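Local atomic coordinates of cytochrome P450 (Picrophilus torridus, PDB entry 2RFB), a protein that binds heme b and probably acts as a monooxygenase, inserting one atom of molecular oxygen into a substrate as cytochromes P450 generally do. Residues Asp115-Leu120 with Val145-Glu150; Phe121-Asp126 with Asn138-Arg143; Met26-Phe31 with Met50-His55. All blocks are in the same frame, centred on the assembly; numbering follows the deposited sequence.

Contact 1: Asp115-Leu120 with Val145-Glu150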
loop_
_atom_site.group_PDB
_atom_site.type_symbol
_atom_site.label_atom_id
_atom_site.label_comp_id
_atom_site.label_asym_id
_atom_site.label_seq_id
_atom_site.Cartn_x
_atom_site.Cartn_y
_atom_site.Cartn_z
ATOM N N ASP A 115 19.475 -5.331 -13.387
ATOM C CA ASP A 115 19.475 -4.202 -14.322
ATOM C C ASP A 115 18.907 -4.595 -15.681
ATOM O O ASP A 115 17.951 -3.987 -16.158
ATOM C CB ASP A 115 20.916 -3.672 -14.496
ATOM C CG ASP A 115 21.314 -2.647 -13.416
ATOM O OD1 ASP A 115 20.593 -2.518 -12.377
ATOM O OD2 ASP A 115 22.355 -1.970 -13.624
ATOM N N SER A 116 19.505 -5.613 -16.303
ATOM C CA SER A 116 19.106 -6.051 -17.651
ATOM C C SER A 116 17.656 -6.586 -17.782
ATOM O O SER A 116 17.216 -6.912 -18.888
ATOM C CB SER A 116 20.102 -7.084 -18.182
ATOM O OG SER A 116 20.243 -8.176 -17.289
ATOM N N ASP A 117 16.925 -6.669 -16.673
ATOM C CA ASP A 117 15.577 -7.230 -16.680
ATOM C C ASP A 117 14.560 -6.191 -16.301
ATOM O O ASP A 117 13.360 -6.450 -16.259
ATOM C CB ASP A 117 15.487 -8.438 -15.748
ATOM C CG ASP A 117 16.050 -9.679 -16.381
ATOM O OD1 ASP A 117 16.047 -9.741 -17.651
ATOM O OD2 ASP A 117 16.506 -10.584 -15.628
ATOM N N MET A 118 15.077 -5.000 -16.049
ATOM C CA MET A 118 14.302 -3.868 -15.599
ATOM C C MET A 118 13.181 -3.491 -16.577
ATOM O O MET A 118 12.041 -3.348 -16.142
ATOM C CB MET A 118 15.238 -2.699 -15.295
ATOM C CG MET A 118 14.933 -1.912 -14.032
ATOM S SD MET A 118 14.151 -2.869 -12.713
ATOM C CE MET A 118 15.598 -3.642 -12.020
ATOM N N PRO A 119 13.477 -3.341 -17.884
ATOM C CA PRO A 119 12.345 -3.008 -18.780
ATOM C C PRO A 119 11.170 -4.009 -18.729
ATOM O O PRO A 119 10.001 -3.591 -18.676
ATOM C CB PRO A 119 12.988 -2.953 -20.191
ATOM C CG PRO A 119 14.456 -2.771 -19.959
ATOM C CD PRO A 119 14.764 -3.409 -18.623
ATOM N N LEU A 120 11.467 -5.299 -18.719
ATOM C CA LEU A 120 10.432 -6.309 -18.711
ATOM C C LEU A 120 9.729 -6.362 -17.353
ATOM O O LEU A 120 8.491 -6.481 -17.289
ATOM C CB LEU A 120 11.013 -7.666 -19.066
ATOM C CG LEU A 120 10.057 -8.847 -18.956
ATOM C CD1 LEU A 120 8.996 -8.758 -20.051
ATOM C CD2 LEU A 120 10.828 -10.165 -19.024
ATOM N N VAL A 145 8.127 -14.624 -15.874
ATOM C CA VAL A 145 8.167 -15.780 -14.992
ATOM C C VAL A 145 9.353 -16.625 -15.391
ATOM O O VAL A 145 10.107 -17.119 -14.573
ATOM C CB VAL A 145 6.820 -16.566 -15.075
ATOM C CG1 VAL A 145 6.939 -17.997 -14.639
ATOM C CG2 VAL A 145 5.781 -15.866 -14.258
ATOM N N SER A 146 9.530 -16.780 -16.677
ATOM C CA SER A 146 10.742 -17.389 -17.157
ATOM C C SER A 146 12.013 -16.717 -16.564
ATOM O O SER A 146 12.821 -17.395 -15.947
ATOM C CB SER A 146 10.746 -17.400 -18.660
ATOM O OG SER A 146 11.884 -18.109 -19.084
ATOM N N ARG A 147 12.182 -15.405 -16.709
ATOM C CA ARG A 147 13.345 -14.727 -16.108
ATOM C C ARG A 147 13.403 -14.934 -14.599
ATOM O O ARG A 147 14.470 -15.171 -14.044
ATOM C CB ARG A 147 13.378 -13.221 -16.409
ATOM C CG ARG A 147 14.025 -12.818 -17.722
ATOM C CD ARG A 147 15.477 -13.332 -17.914
ATOM N NE ARG A 147 16.335 -13.053 -16.755
ATOM C CZ ARG A 147 17.457 -13.715 -16.458
ATOM N NH1 ARG A 147 17.900 -14.715 -17.243
ATOM N NH2 ARG A 147 18.148 -13.371 -15.372
ATOM N N LEU A 148 12.254 -14.863 -13.947
ATOM C CA LEU A 148 12.186 -15.054 -12.500
ATOM C C LEU A 148 12.864 -16.335 -12.035
ATOM O O LEU A 148 13.567 -16.341 -11.021
ATOM C CB LEU A 148 10.738 -15.023 -12.001
ATOM C CG LEU A 148 10.148 -13.624 -11.797
ATOM C CD1 LEU A 148 8.727 -13.716 -11.268
ATOM C CD2 LEU A 148 11.011 -12.739 -10.846
ATOM N N LEU A 149 12.642 -17.410 -12.778
ATOM C CA LEU A 149 13.173 -18.695 -12.425
ATOM C C LEU A 149 14.688 -18.710 -12.566
ATOM O O LEU A 149 15.382 -19.323 -11.770
ATOM C CB LEU A 149 12.518 -19.791 -13.275
ATOM C CG LEU A 149 11.012 -20.034 -13.020
ATOM C CD1 LEU A 149 10.488 -21.157 -13.902
ATOM C CD2 LEU A 149 10.680 -20.328 -11.553
ATOM N N GLU A 150 15.202 -18.022 -13.577
ATOM C CA GLU A 150 16.645 -17.863 -13.717
ATOM C C GLU A 150 17.226 -17.073 -12.533
ATOM O O GLU A 150 18.244 -17.440 -11.987
ATOM C CB GLU A 150 16.989 -17.227 -15.072
ATOM C CG GLU A 150 17.541 -18.185 -16.193
ATOM C CD GLU A 150 17.228 -19.693 -16.012
ATOM O OE1 GLU A 150 16.051 -20.069 -15.754
ATOM O OE2 GLU A 150 18.174 -20.517 -16.173
#

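Contact 2: Phe121-Asp126 with Asn138-Arg143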
loop_
_atom_site.group_PDB
_atom_site.type_symbol
_atom_site.label_atom_id
_atom_site.label_comp_id
_atom_site.label_asym_id
_atom_site.label_seq_id
_atom_site.Cartn_x
_atom_site.Cartn_y
_atom_site.Cartn_z
ATOM N N PHE A 121 10.507 -6.249 -16.273
ATOM C CA PHE A 121 9.907 -6.190 -14.949
ATOM C C PHE A 121 8.884 -5.055 -14.824
ATOM O O PHE A 121 7.831 -5.224 -14.236
ATOM C CB PHE A 121 10.970 -6.124 -13.842
ATOM C CG PHE A 121 10.393 -6.016 -12.455
ATOM C CD1 PHE A 121 9.935 -7.144 -11.799
ATOM C CD2 PHE A 121 10.321 -4.783 -11.813
ATOM C CE1 PHE A 121 9.392 -7.076 -10.508
ATOM C CE2 PHE A 121 9.795 -4.691 -10.519
ATOM C CZ PHE A 121 9.328 -5.838 -9.865
ATOM N N LYS A 122 9.190 -3.913 -15.405
ATOM C CA LYS A 122 8.274 -2.785 -15.317
ATOM C C LYS A 122 6.993 -3.029 -16.139
ATOM O O LYS A 122 5.893 -2.684 -15.698
ATOM C CB LYS A 122 8.971 -1.492 -15.761
ATOM C CG LYS A 122 10.072 -0.956 -14.819
ATOM C CD LYS A 122 11.054 -0.136 -15.699
ATOM C CE LYS A 122 11.917 0.913 -14.953
ATOM N NZ LYS A 122 12.525 1.926 -15.947
ATOM N N LEU A 123 7.117 -3.643 -17.307
ATOM C CA LEU A 123 5.937 -4.003 -18.096
ATOM C C LEU A 123 5.085 -5.026 -17.324
ATOM O O LEU A 123 3.894 -4.824 -17.101
ATOM C CB LEU A 123 6.355 -4.526 -19.468
ATOM C CG LEU A 123 5.373 -4.441 -20.641
ATOM C CD1 LEU A 123 5.062 -3.006 -21.049
ATOM C CD2 LEU A 123 5.951 -5.202 -21.839
ATOM N N TRP A 124 5.710 -6.091 -16.852
ATOM C CA TRP A 124 5.019 -7.082 -16.064
ATOM C C TRP A 124 4.384 -6.451 -14.847
ATOM O O TRP A 124 3.193 -6.636 -14.582
ATOM C CB TRP A 124 6.002 -8.163 -15.647
ATOM C CG TRP A 124 5.421 -9.307 -14.912
ATOM C CD1 TRP A 124 4.584 -10.263 -15.400
ATOM C CD2 TRP A 124 5.664 -9.648 -13.546
ATOM N NE1 TRP A 124 4.288 -11.184 -14.424
ATOM C CE2 TRP A 124 4.951 -10.838 -13.281
ATOM C CE3 TRP A 124 6.437 -9.078 -12.531
ATOM C CZ2 TRP A 124 4.975 -11.457 -12.045
ATOM C CZ3 TRP A 124 6.470 -9.692 -11.329
ATOM C CH2 TRP A 124 5.733 -10.873 -11.076
ATOM N N SER A 125 5.162 -5.701 -14.088
ATOM C CA SER A 125 4.590 -4.959 -12.953
ATOM C C SER A 125 3.300 -4.132 -13.317
ATOM O O SER A 125 2.283 -4.229 -12.643
ATOM C CB SER A 125 5.662 -4.090 -12.305
ATOM O OG SER A 125 5.055 -3.117 -11.455
ATOM N N ASP A 126 3.329 -3.369 -14.400
ATOM C CA ASP A 126 2.118 -2.670 -14.860
ATOM C C ASP A 126 0.908 -3.577 -15.122
ATOM O O ASP A 126 -0.209 -3.286 -14.664
ATOM C CB ASP A 126 2.405 -1.884 -16.133
ATOM C CG ASP A 126 2.664 -0.425 -15.880
ATOM O OD1 ASP A 126 2.538 0.046 -14.703
ATOM O OD2 ASP A 126 3.008 0.255 -16.889
ATOM N N ASN A 138 -0.492 -12.386 -21.388
ATOM C CA ASN A 138 -0.025 -13.752 -21.384
ATOM C C ASN A 138 1.445 -13.852 -21.800
ATOM O O ASN A 138 2.245 -14.492 -21.128
ATOM C CB ASN A 138 -0.921 -14.595 -22.299
ATOM C CG ASN A 138 -0.616 -16.072 -22.215
ATOM O OD1 ASN A 138 -0.193 -16.693 -23.206
ATOM N ND2 ASN A 138 -0.829 -16.655 -21.034
ATOM N N TYR A 139 1.794 -13.186 -22.894
ATOM C CA TYR A 139 3.159 -13.177 -23.384
ATOM C C TYR A 139 4.126 -12.610 -22.355
ATOM O O TYR A 139 5.148 -13.199 -22.082
ATOM C CB TYR A 139 3.270 -12.403 -24.699
ATOM C CG TYR A 139 4.680 -12.351 -25.249
ATOM C CD1 TYR A 139 5.289 -13.488 -25.758
ATOM C CD2 TYR A 139 5.402 -11.169 -25.246
ATOM C CE1 TYR A 139 6.582 -13.451 -26.254
ATOM C CE2 TYR A 139 6.685 -11.113 -25.740
ATOM C CZ TYR A 139 7.270 -12.253 -26.248
ATOM O OH TYR A 139 8.550 -12.205 -26.730
ATOM N N VAL A 140 3.792 -11.474 -21.783
ATOM C CA VAL A 140 4.701 -10.772 -20.911
ATOM C C VAL A 140 4.862 -11.497 -19.581
ATOM O O VAL A 140 5.975 -11.638 -19.075
ATOM C CB VAL A 140 4.249 -9.315 -20.769
ATOM C CG1 VAL A 140 4.675 -8.705 -19.461
ATOM C CG2 VAL A 140 4.770 -8.522 -21.973
ATOM N N ASN A 141 3.756 -11.989 -19.034
ATOM C CA ASN A 141 3.792 -12.819 -17.848
ATOM C C ASN A 141 4.648 -14.073 -18.078
ATOM O O ASN A 141 5.310 -14.554 -17.160
ATOM C CB ASN A 141 2.385 -13.235 -17.471
ATOM C CG ASN A 141 2.296 -13.841 -16.090
ATOM O OD1 ASN A 141 1.909 -14.976 -15.944
ATOM N ND2 ASN A 141 2.624 -13.072 -15.067
ATOM N N ASN A 142 4.628 -14.621 -19.282
ATOM C CA ASN A 142 5.320 -15.869 -19.469
ATOM C C ASN A 142 6.793 -15.573 -19.551
ATOM O O ASN A 142 7.617 -16.337 -19.055
ATOM C CB ASN A 142 4.845 -16.603 -20.720
ATOM C CG ASN A 142 3.615 -17.433 -20.477
ATOM O OD1 ASN A 142 2.894 -17.770 -21.404
ATOM N ND2 ASN A 142 3.380 -17.796 -19.241
ATOM N N ARG A 143 7.106 -14.444 -20.182
ATOM C CA ARG A 143 8.451 -13.968 -20.288
ATOM C C ARG A 143 9.009 -13.604 -18.922
ATOM O O ARG A 143 10.117 -14.023 -18.610
ATOM C CB ARG A 143 8.526 -12.793 -21.233
ATOM C CG ARG A 143 9.602 -12.979 -22.307
ATOM C CD ARG A 143 9.527 -11.921 -23.356
ATOM N NE ARG A 143 10.664 -12.032 -24.251
ATOM C CZ ARG A 143 11.769 -11.292 -24.184
ATOM N NH1 ARG A 143 11.920 -10.355 -23.253
ATOM N NH2 ARG A 143 12.736 -11.508 -25.064
#

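Contact 3: Met26-Phe31 with Met50-His55. With HEM (protoporphyrin IX containing Fe), chain G.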
loop_
_atom_site.group_PDB
_atom_site.type_symbol
_atom_site.label_atom_id
_atom_site.label_comp_id
_atom_site.label_asym_id
_atom_site.label_seq_id
_atom_site.Cartn_x
_atom_site.Cartn_y
_atom_site.Cartn_z
ATOM N N MET A 26 -7.841 -6.094 15.148
ATOM C CA MET A 26 -6.993 -6.641 16.233
ATOM C C MET A 26 -7.428 -8.062 16.634
ATOM O O MET A 26 -6.705 -8.769 17.351
ATOM C CB MET A 26 -7.065 -5.751 17.483
ATOM C CG MET A 26 -6.362 -4.397 17.385
ATOM S SD MET A 26 -4.552 -4.568 17.368
ATOM C CE MET A 26 -4.135 -5.275 18.920
ATOM N N ASN A 27 -8.626 -8.480 16.208
ATOM C CA ASN A 27 -9.125 -9.824 16.601
ATOM C C ASN A 27 -9.099 -10.774 15.366
ATOM O O ASN A 27 -10.128 -11.241 14.856
ATOM C CB ASN A 27 -10.477 -9.741 17.343
ATOM C CG ASN A 27 -10.352 -9.154 18.769
ATOM O OD1 ASN A 27 -10.114 -9.868 19.745
ATOM N ND2 ASN A 27 -10.565 -7.865 18.891
ATOM N N ASP A 28 -7.874 -11.013 14.905
ATOM C CA ASP A 28 -7.557 -11.940 13.817
ATOM C C ASP A 28 -8.122 -13.361 13.974
ATOM O O ASP A 28 -8.519 -13.936 12.981
ATOM C CB ASP A 28 -6.044 -11.985 13.621
ATOM C CG ASP A 28 -5.330 -12.330 14.891
ATOM O OD1 ASP A 28 -5.126 -11.458 15.737
ATOM O OD2 ASP A 28 -5.004 -13.517 15.092
ATOM N N LYS A 29 -8.140 -13.919 15.188
ATOM C CA LYS A 29 -8.788 -15.207 15.474
ATOM C C LYS A 29 -10.315 -15.228 15.444
ATOM O O LYS A 29 -10.919 -16.305 15.299
ATOM C CB LYS A 29 -8.367 -15.774 16.855
ATOM C CG LYS A 29 -6.847 -16.046 16.984
ATOM C CD LYS A 29 -6.464 -16.489 18.376
ATOM C CE LYS A 29 -4.960 -16.799 18.426
ATOM N NZ LYS A 29 -4.589 -17.692 19.582
ATOM N N ILE A 30 -10.938 -14.080 15.656
ATOM C CA ILE A 30 -12.384 -13.992 15.540
ATOM C C ILE A 30 -12.723 -13.645 14.083
ATOM O O ILE A 30 -13.636 -14.269 13.461
ATOM C CB ILE A 30 -13.008 -12.984 16.553
ATOM C CG1 ILE A 30 -12.723 -13.421 17.999
ATOM C CG2 ILE A 30 -14.519 -12.876 16.337
ATOM C CD1 ILE A 30 -13.124 -12.423 19.087
ATOM N N PHE A 31 -11.975 -12.679 13.525
ATOM C CA PHE A 31 -12.203 -12.258 12.138
ATOM C C PHE A 31 -11.043 -12.672 11.286
ATOM O O PHE A 31 -9.975 -12.070 11.308
ATOM C CB PHE A 31 -12.512 -10.764 12.036
ATOM C CG PHE A 31 -13.601 -10.317 12.963
ATOM C CD1 PHE A 31 -13.297 -9.773 14.208
ATOM C CD2 PHE A 31 -14.951 -10.463 12.598
ATOM C CE1 PHE A 31 -14.357 -9.392 15.108
ATOM C CE2 PHE A 31 -15.972 -10.096 13.449
ATOM C CZ PHE A 31 -15.674 -9.539 14.721
ATOM N N MET A 50 -3.896 -15.385 4.775
ATOM C CA MET A 50 -3.632 -16.496 5.698
ATOM C C MET A 50 -3.847 -16.114 7.139
ATOM O O MET A 50 -3.542 -14.998 7.529
ATOM C CB MET A 50 -2.194 -16.940 5.577
ATOM C CG MET A 50 -1.904 -17.736 4.347
ATOM S SD MET A 50 -0.126 -17.903 4.254
ATOM C CE MET A 50 0.033 -18.451 2.530
ATOM N N ASP A 51 -4.313 -17.062 7.937
ATOM C CA ASP A 51 -4.557 -16.814 9.322
ATOM C C ASP A 51 -3.365 -17.070 10.183
ATOM O O ASP A 51 -2.412 -17.743 9.814
ATOM C CB ASP A 51 -5.788 -17.565 9.827
ATOM C CG ASP A 51 -7.074 -16.941 9.333
ATOM O OD1 ASP A 51 -7.086 -15.753 8.935
ATOM O OD2 ASP A 51 -8.100 -17.628 9.327
ATOM N N ASN A 52 -3.509 -16.563 11.386
ATOM C CA ASN A 52 -2.403 -16.142 12.209
ATOM C C ASN A 52 -1.179 -16.956 12.243
ATOM O O ASN A 52 -0.110 -16.317 12.050
ATOM C CB ASN A 52 -2.818 -15.772 13.635
ATOM C CG ASN A 52 -1.670 -15.117 14.425
ATOM O OD1 ASN A 52 -0.594 -14.761 13.846
ATOM N ND2 ASN A 52 -1.897 -14.951 15.772
ATOM N N PRO A 53 -1.302 -18.315 12.428
ATOM C CA PRO A 53 -0.139 -19.217 12.553
ATOM C C PRO A 53 0.648 -19.447 11.219
ATOM O O PRO A 53 1.776 -18.964 11.072
ATOM C CB PRO A 53 -0.748 -20.514 13.126
ATOM C CG PRO A 53 -2.147 -20.513 12.625
ATOM C CD PRO A 53 -2.573 -19.075 12.464
ATOM N N GLU A 54 0.073 -20.146 10.255
ATOM C CA GLU A 54 0.679 -20.182 8.918
ATOM C C GLU A 54 1.133 -18.803 8.371
ATOM O O GLU A 54 2.141 -18.708 7.651
ATOM C CB GLU A 54 -0.287 -20.857 7.928
ATOM C CG GLU A 54 0.277 -21.157 6.556
ATOM C CD GLU A 54 -0.684 -21.999 5.709
ATOM O OE1 GLU A 54 -0.929 -23.183 6.067
ATOM O OE2 GLU A 54 -1.189 -21.482 4.683
ATOM N N HIS A 55 0.410 -17.740 8.729
ATOM C CA HIS A 55 0.722 -16.401 8.216
ATOM C C HIS A 55 2.052 -15.865 8.764
ATOM O O HIS A 55 2.762 -15.168 8.063
ATOM C CB HIS A 55 -0.451 -15.427 8.499
ATOM C CG HIS A 55 -0.038 -14.012 8.798
ATOM N ND1 HIS A 55 -0.186 -12.981 7.890
ATOM C CD2 HIS A 55 0.505 -13.457 9.909
ATOM C CE1 HIS A 55 0.242 -11.854 8.435
ATOM N NE2 HIS A 55 0.671 -12.122 9.659
HETATM C CHA HEM G . -0.780 -4.983 4.129
HETATM C CHB HEM G . -2.160 -0.320 3.333
HETATM C CHC HEM G . 2.197 0.366 1.077
HETATM C CHD HEM G . 3.265 -4.395 1.225
HETATM C C1A HEM G . -1.492 -3.771 4.133
HETATM C C2A HEM G . -2.749 -3.542 4.807
HETATM C C3A HEM G . -3.104 -2.239 4.566
HETATM C C4A HEM G . -2.070 -1.668 3.781
HETATM C CMA HEM G . -4.375 -1.350 5.006
HETATM C CAA HEM G . -3.519 -4.622 5.644
HETATM C CBA HEM G . -4.526 -5.431 4.786
HETATM C CGA HEM G . -5.242 -6.311 5.773
HETATM O O1A HEM G . -5.140 -6.094 7.036
HETATM O O2A HEM G . -5.927 -7.235 5.292
HETATM C C1B HEM G . -1.078 0.291 2.668
HETATM C C2B HEM G . -0.899 1.697 2.397
HETATM C C3B HEM G . 0.320 1.786 1.769
HETATM C C4B HEM G . 0.890 0.498 1.658
HETATM C CMB HEM G . -1.986 2.788 2.805
HETATM C CAB HEM G . 1.252 2.923 1.118
HETATM C CBB HEM G . 1.161 4.310 1.438
HETATM C C1C HEM G . 3.004 -0.818 0.946
HETATM C C2C HEM G . 4.367 -1.073 0.425
HETATM C C3C HEM G . 4.583 -2.410 0.486
HETATM C C4C HEM G . 3.421 -3.026 0.992
HETATM C CMC HEM G . 5.489 -0.090 -0.144
HETATM C CAC HEM G . 5.899 -3.194 0.097
HETATM C CBC HEM G . 5.892 -4.232 -0.760
HETATM C C1D HEM G . 2.249 -4.985 2.047
HETATM C C2D HEM G . 2.157 -6.383 2.401
HETATM C C3D HEM G . 0.889 -6.507 3.266
HETATM C C4D HEM G . 0.379 -5.199 3.373
HETATM C CMD HEM G . 3.085 -7.565 1.973
HETATM C CAD HEM G . 0.200 -7.725 3.968
HETATM C CBD HEM G . 0.907 -7.942 5.325
HETATM C CGD HEM G . 0.309 -9.109 6.042
HETATM O O1D HEM G . -0.812 -9.550 5.632
HETATM O O2D HEM G . 0.946 -9.610 7.017
HETATM N NA HEM G . -1.082 -2.585 3.517
HETATM N NB HEM G . 0.070 -0.430 2.220
HETATM N NC HEM G . 2.490 -2.070 1.288
HETATM N ND HEM G . 1.163 -4.303 2.645
HETATM FE FE HEM G . 0.802 -2.366 2.580
#

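Contact 1: Asp115-Leu120 with Val145-Glu150
Asp117 and Arg147 join the 3-10 turn leading into helix 118-129 to the middle of helix 136-153. By their order along the chain, ahead of the long helix 175-206, these two helices probably correspond to the F and G helices of the cytochrome P450 fold. The backbones stay well apart, with the nearest pair, Asp117 CA and Arg147 CA, at 7.8 Å, and a short aspartate and a long arginine side chain bridge the gap.

The polar part is a salt bridge in which one carboxylate oxygen does most of the work. Arg147 NE donates to Asp117 OD2 at 2.7 Å, with a bent N-H...O angle of 142°. A second bond from Arg147 NH2 to the same Asp117 OD2, at 3.2 Å, is weak. OD2 is approached on its syn side but from somewhat out of the carboxylate plane, and it sits at the edge of the guanidinium. With both donors on OD2 and the planes 40° apart, the pairing is not the flat, two-oxygen fork. Asp117 is buried, and the ion pair probably offsets the cost of burying its charge; it also packs on Ile151, one helical turn beyond Arg147.

The apolar part is slighter. Leu120 reaches over with CD2 to Arg147 CG at 4.4 Å and continues onto Arg143 and Met144 of the same helix. Two bends, at chi2 and chi3, fold the arginine chain back across Asp117, so that the aliphatic part is covered as well as the head: Arg147 CD lies 3.6 Å from Asp117 OD1.

Contact 2: Phe121-Asp126 with Asn138-Arg143
Trp124 and Val140 mark the closest backbone approach, 6.1 Å from CA to CA, where the segments 121-126 and 138-143 of two successive helices run with axes 9.4 Å apart and directions 126° from each other, a steep crossing, nearer perpendicular than antiparallel.

Val140 points toward the opposing helix and divides its two methyl groups between two residues. CG1, anti to its own backbone N, rests against the helix backbone at Trp124 CA, 3.8 Å away, and lies 4.1 Å from Trp124 CB. CG2 takes the other branch and meets Leu123 CD2 at 3.5 Å, a tight methyl-to-methyl contact between side chains that cross at about a right angle. A single valine thus sits between the leucine side chain and the base of the tryptophan.

Trp124 reaches Asn141 by a different route. With CG anti to the backbone N (chi1 -176°), the indole leaves to the flank of its helix and its far end comes round to present the pyrrole edge to the next residue on the facing helix. Asn141 CG lies in the ring plane, 3.7 Å from Trp124 NE1, and the amide is only 20° from coplanar with the indole, so the two flat groups meet edge to edge without stacking. On the backbone side, Asn141 CA comes within 3.6 Å of Trp124 CD1.

The buried indole is also packed by Met183 and Ile186 of helix 175-206, and by Met144 and Leu148 further along helix 136-153. The Trp124 side chain is about 12 Å from the heme. By chain order the pair are probably the F and G helices of the cytochrome P450 fold, resting here on helix 175-206, probably the long helix I, which crosses the heme in this family.

Contact 3: Met26-Phe31 with Met50-His55
Asp28 and Asn52 meet at the protein surface in a small contact. The two side chains cross at a slant, Asp28 OD2 reaching the flank of the asparagine at 3.5 Å from both Asn52 CB and Asn52 ND2, and the carboxylate and amide planes are nearly perpendicular, 84° apart. The Asp28 carboxylate reaches this position with CG between the backbone N and the carbonyl carbon (chi1 55°), while Asn52 extends toward it with CG anti to its own N. Lys29 only brushes past, its CE 4.5 Å from Asn52 ND2.

Ligand binding concerns one end of the second segment. His55, one helical turn beyond Asp51, belongs to the heme pocket, and its ring meets that of His293 edge-to-face. His293, Arg59 and Arg238 are hydrogen-bonded to the heme. The His-x-x-x-Arg spacing of His55 and Arg59 is consistent with helix 52-66 being the C helix of P450s.

Asp28 and Asn52, both touching Ile292, join the turn between helix 18-26 and strand 31-32 to the N-terminal end of helix 52-66. Asp51 adds a second link, hydrogen-bonding Ser32 OG through OD2 and Ser33 N through OD1, at and just after strand 31-32, which pairs with strand 239-240.

Along the chain contact 3 comes first and closes before the other two open; contact 2 is then nested inside the loop closed by contact 1. Contacts 1 and 2 both join helix 118-129 to helix 136-153, with centres 9 Å apart, and they touch: Leu148 CD1 lies 4.1 Å from Trp124 CH2, giving one continuous helix-helix interface. Contact 3 stands apart, its centre 34 Å from that of contact 1 and 32 Å from that of contact 2, with nearest atoms about 17 Å away in each case. It borders the heme pocket at His55, whereas the helical pair belongs to the probable F-G region, which in P450s commonly covers the substrate side.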